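Local structure of prepilin (Salmonella typhi, 3FHV) at residues G88-Q98 / G146-N155. The protein is the subunit of a type IVb pilus, here its globular domain, and probably mediates attachment to host cells through the chloride channel CFTR. Residues are numbered along the deposited sequence; the frame is centred on the assembly and turned at random.
Sequences GFTITTNKVPQ and GTNTLVFNYN
I91 and F152 trade two backbone hydrogen bonds, T93 and L150 two more, and these pairs lock strands 88-94 and 148-154 as antiparallel neighbours in the middle of the pilin sheet. L150 N donates to T93 O at 2.9 Å. Beyond T93 the register slips by one residue: K95, with positive phi, and V96 both face N148, a G1 beta bulge. V96 N bonds N148 O there (2.8 Å), while K95 N, though close to the same oxygen, is at a poor angle and donates to a water that also meets T149 OG1. A second water, 2.7 Å from K95 O, bridges to G146 N.

Apolar packing lies on the face that carries F89, I91, F152 and Y154, which rests against helices 8-25 and 98-111. The F89 and Y154 rings run nearly parallel (19°) but slid apart, centroids 4.9 Å apart, and barely overlap; Y154 CB lies over one face of F89 toward its rim, and Y154 CD2 touches F89 CE1 at 3.4 Å. Holding CG between the backbone N and the carbonyl carbon (chi1 62°) brings the F89 ring beneath this CB. I91 CD1 reaches Y154 CE2 at 3.9 Å, and T93 CG2 lies alongside L150 CB, its OG1 going to Y14 and N67. On the opposite face T92 and V151 stand side by side, OG1 against both valine methyls.

At the bulge N148 grips V96 O twice, through its backbone N and through ND2 (both 3.1 Å), and its OD1 accepts from T139 N. The two donors come to V96 O from opposite faces of the carbonyl plane, ND2 tilted 27° out of it.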
loop_
_atom_site.group_PDB
_atom_site.type_symbol
_atom_site.label_atom_id
_atom_site.label_comp_id
_atom_site.label_asym_id
_atom_site.label_seq_id
_atom_site.Cartn_x
_atom_site.Cartn_y
_atom_site.Cartn_z
ATOM N N GLY A 88 -10.396 15.107 -10.993
ATOM C CA GLY A 88 -9.380 14.073 -10.976
ATOM C C GLY A 88 -7.978 14.576 -10.695
ATOM O O GLY A 88 -7.777 15.704 -10.245
ATOM N N PHE A 89 -7.002 13.717 -10.953
ATOM C CA PHE A 89 -5.605 14.055 -10.742
ATOM C C PHE A 89 -4.793 13.216 -11.710
ATOM O O PHE A 89 -5.327 12.312 -12.356
ATOM C CB PHE A 89 -5.189 13.751 -9.294
ATOM C CG PHE A 89 -5.295 12.298 -8.917
ATOM C CD1 PHE A 89 -4.217 11.432 -9.088
ATOM C CD2 PHE A 89 -6.485 11.789 -8.398
ATOM C CE1 PHE A 89 -4.323 10.081 -8.744
ATOM C CE2 PHE A 89 -6.600 10.447 -8.054
ATOM C CZ PHE A 89 -5.514 9.590 -8.228
ATOM N N THR A 90 -3.510 13.533 -11.821
ATOM C CA THR A 90 -2.615 12.795 -12.694
ATOM C C THR A 90 -1.389 12.371 -11.901
ATOM O O THR A 90 -1.028 13.008 -10.912
ATOM C CB THR A 90 -2.103 13.653 -13.880
ATOM O OG1 THR A 90 -1.477 14.843 -13.376
ATOM C CG2 THR A 90 -3.239 14.026 -14.820
ATOM N N ILE A 91 -0.770 11.272 -12.323
ATOM C CA ILE A 91 0.473 10.816 -11.713
ATOM C C ILE A 91 1.428 10.830 -12.895
ATOM O O ILE A 91 1.250 10.073 -13.853
ATOM C CB ILE A 91 0.398 9.375 -11.161
ATOM C CG1 ILE A 91 -0.610 9.298 -10.009
ATOM C CG2 ILE A 91 1.792 8.946 -10.653
ATOM C CD1 ILE A 91 -0.697 7.912 -9.379
ATOM N N THR A 92 2.417 11.712 -12.833
ATOM C CA THR A 92 3.403 11.845 -13.893
ATOM C C THR A 92 4.726 11.275 -13.408
ATOM O O THR A 92 5.140 11.545 -12.282
ATOM C CB THR A 92 3.629 13.335 -14.264
ATOM O OG1 THR A 92 2.401 13.900 -14.732
ATOM C CG2 THR A 92 4.691 13.471 -15.361
ATOM N N THR A 93 5.386 10.487 -14.251
ATOM C CA THR A 93 6.688 9.932 -13.891
ATOM C C THR A 93 7.639 10.234 -15.050
ATOM O O THR A 93 7.338 9.934 -16.207
ATOM C CB THR A 93 6.593 8.418 -13.592
ATOM O OG1 THR A 93 7.892 7.920 -13.241
ATOM C CG2 THR A 93 6.028 7.652 -14.792
ATOM N N ASN A 94 8.781 10.834 -14.719
ATOM C CA ASN A 94 9.775 11.275 -15.702
ATOM C C ASN A 94 11.039 10.442 -15.911
ATOM O O ASN A 94 11.455 9.674 -15.045
ATOM C CB ASN A 94 10.210 12.699 -15.348
ATOM C CG ASN A 94 9.061 13.671 -15.335
ATOM O OD1 ASN A 94 8.581 14.087 -16.384
ATOM N ND2 ASN A 94 8.602 14.034 -14.140
ATOM N N LYS A 95 11.649 10.647 -17.077
ATOM C CA LYS A 95 12.888 9.991 -17.463
ATOM C C LYS A 95 12.832 8.475 -17.357
ATOM O O LYS A 95 13.792 7.827 -16.934
ATOM C CB LYS A 95 14.045 10.542 -16.616
ATOM C CG LYS A 95 14.203 12.064 -16.729
ATOM C CD LYS A 95 15.478 12.540 -16.065
ATOM C CE LYS A 95 15.854 13.942 -16.514
ATOM N NZ LYS A 95 17.181 14.350 -15.955
ATOM N N VAL A 96 11.702 7.907 -17.750
ATOM C CA VAL A 96 11.531 6.463 -17.711
ATOM C C VAL A 96 12.245 5.848 -18.907
ATOM O O VAL A 96 12.054 6.294 -20.039
ATOM C CB VAL A 96 10.044 6.087 -17.781
ATOM C CG1 VAL A 96 9.884 4.573 -17.699
ATOM C CG2 VAL A 96 9.280 6.799 -16.676
ATOM N N PRO A 97 13.087 4.822 -18.667
ATOM C CA PRO A 97 13.842 4.134 -19.726
ATOM C C PRO A 97 12.884 3.453 -20.692
ATOM O O PRO A 97 11.750 3.159 -20.327
ATOM C CB PRO A 97 14.698 3.134 -18.950
ATOM C CG PRO A 97 14.918 3.829 -17.651
ATOM C CD PRO A 97 13.556 4.401 -17.335
ATOM N N GLN A 98 13.351 3.176 -21.906
ATOM C CA GLN A 98 12.508 2.586 -22.947
ATOM C C GLN A 98 11.795 1.294 -22.571
ATOM O O GLN A 98 10.576 1.185 -22.730
ATOM C CB GLN A 98 13.333 2.374 -24.223
ATOM C CG GLN A 98 12.512 2.407 -25.516
ATOM C CD GLN A 98 11.806 1.099 -25.827
ATOM O OE1 GLN A 98 10.919 1.051 -26.684
ATOM N NE2 GLN A 98 12.207 0.031 -25.153
ATOM N N GLY A 146 16.777 7.578 -19.232
ATOM C CA GLY A 146 15.484 7.407 -19.873
ATOM C C GLY A 146 14.976 8.724 -20.425
ATOM O O GLY A 146 15.266 9.778 -19.862
ATOM N N THR A 147 14.218 8.671 -21.519
ATOM C CA THR A 147 13.698 9.878 -22.138
ATOM C C THR A 147 12.173 9.938 -22.183
ATOM O O THR A 147 11.616 10.805 -22.838
ATOM C CB THR A 147 14.224 10.030 -23.590
ATOM O OG1 THR A 147 13.843 8.885 -24.371
ATOM C CG2 THR A 147 15.746 10.161 -23.593
ATOM N N ASN A 148 11.499 9.040 -21.469
ATOM C CA ASN A 148 10.041 9.012 -21.496
ATOM C C ASN A 148 9.331 9.608 -20.292
ATOM O O ASN A 148 9.772 9.452 -19.150
ATOM C CB ASN A 148 9.561 7.570 -21.689
ATOM C CG ASN A 148 10.008 6.983 -23.009
ATOM O OD1 ASN A 148 9.548 7.401 -24.067
ATOM N ND2 ASN A 148 10.916 6.006 -22.955
ATOM N N THR A 149 8.232 10.308 -20.572
ATOM C CA THR A 149 7.385 10.891 -19.539
ATOM C C THR A 149 6.047 10.155 -19.646
ATOM O O THR A 149 5.422 10.157 -20.700
ATOM C CB THR A 149 7.119 12.396 -19.780
ATOM O OG1 THR A 149 8.357 13.107 -19.775
ATOM C CG2 THR A 149 6.212 12.967 -18.684
ATOM N N LEU A 150 5.620 9.522 -18.559
ATOM C CA LEU A 150 4.354 8.802 -18.545
ATOM C C LEU A 150 3.402 9.552 -17.629
ATOM O O LEU A 150 3.809 10.066 -16.584
ATOM C CB LEU A 150 4.545 7.366 -18.025
ATOM C CG LEU A 150 5.371 6.379 -18.871
ATOM C CD1 LEU A 150 5.480 5.027 -18.150
ATOM C CD2 LEU A 150 4.703 6.194 -20.218
ATOM N N VAL A 151 2.143 9.653 -18.037
ATOM C CA VAL A 151 1.147 10.315 -17.206
ATOM C C VAL A 151 -0.065 9.405 -17.074
ATOM O O VAL A 151 -0.567 8.886 -18.067
ATOM C CB VAL A 151 0.686 11.669 -17.803
ATOM C CG1 VAL A 151 -0.255 12.362 -16.825
ATOM C CG2 VAL A 151 1.886 12.558 -18.088
ATOM N N PHE A 152 -0.516 9.205 -15.840
ATOM C CA PHE A 152 -1.673 8.364 -15.578
ATOM C C PHE A 152 -2.792 9.252 -15.031
ATOM O O PHE A 152 -2.630 9.908 -13.999
ATOM C CB PHE A 152 -1.295 7.269 -14.576
ATOM C CG PHE A 152 -0.006 6.567 -14.915
ATOM C CD1 PHE A 152 0.159 5.940 -16.149
ATOM C CD2 PHE A 152 1.046 6.541 -14.007
ATOM C CE1 PHE A 152 1.361 5.300 -16.476
ATOM C CE2 PHE A 152 2.244 5.909 -14.317
ATOM C CZ PHE A 152 2.408 5.283 -15.556
ATOM N N ASN A 153 -3.922 9.268 -15.729
ATOM C CA ASN A 153 -5.080 10.041 -15.294
ATOM C C ASN A 153 -6.123 9.173 -14.598
ATOM O O ASN A 153 -6.029 7.945 -14.608
ATOM C CB ASN A 153 -5.712 10.773 -16.480
ATOM C CG ASN A 153 -4.925 12.002 -16.891
ATOM O OD1 ASN A 153 -4.018 11.925 -17.721
ATOM N ND2 ASN A 153 -5.270 13.147 -16.312
ATOM N N TYR A 154 -7.117 9.818 -13.996
ATOM C CA TYR A 154 -7.900 9.199 -12.934
ATOM C C TYR A 154 -9.213 9.942 -12.713
ATOM O O TYR A 154 -9.220 11.091 -12.271
ATOM C CB TYR A 154 -7.096 9.153 -11.633
ATOM C CG TYR A 154 -6.087 8.028 -11.576
ATOM C CD1 TYR A 154 -6.497 6.706 -11.477
ATOM C CD2 TYR A 154 -4.724 8.291 -11.622
ATOM C CE1 TYR A 154 -5.577 5.675 -11.425
ATOM C CE2 TYR A 154 -3.798 7.267 -11.571
ATOM C CZ TYR A 154 -4.230 5.961 -11.472
ATOM O OH TYR A 154 -3.311 4.938 -11.420
ATOM N N ASN A 155 -10.322 9.278 -13.023
ATOM C CA ASN A 155 -11.551 9.971 -13.395
ATOM C C ASN A 155 -11.275 11.276 -14.134
ATOM O O ASN A 155 -10.762 12.232 -13.553
ATOM C CB ASN A 155 -12.411 10.237 -12.158
ATOM C CG ASN A 155 -13.730 9.491 -12.193
ATOM O OD1 ASN A 155 -14.443 9.421 -11.192
ATOM N ND2 ASN A 155 -14.060 8.929 -13.349
HETATM O O HOH W 1 16.402 7.644 -16.483
HETATM O O HOH W 2 11.185 12.636 -19.243
#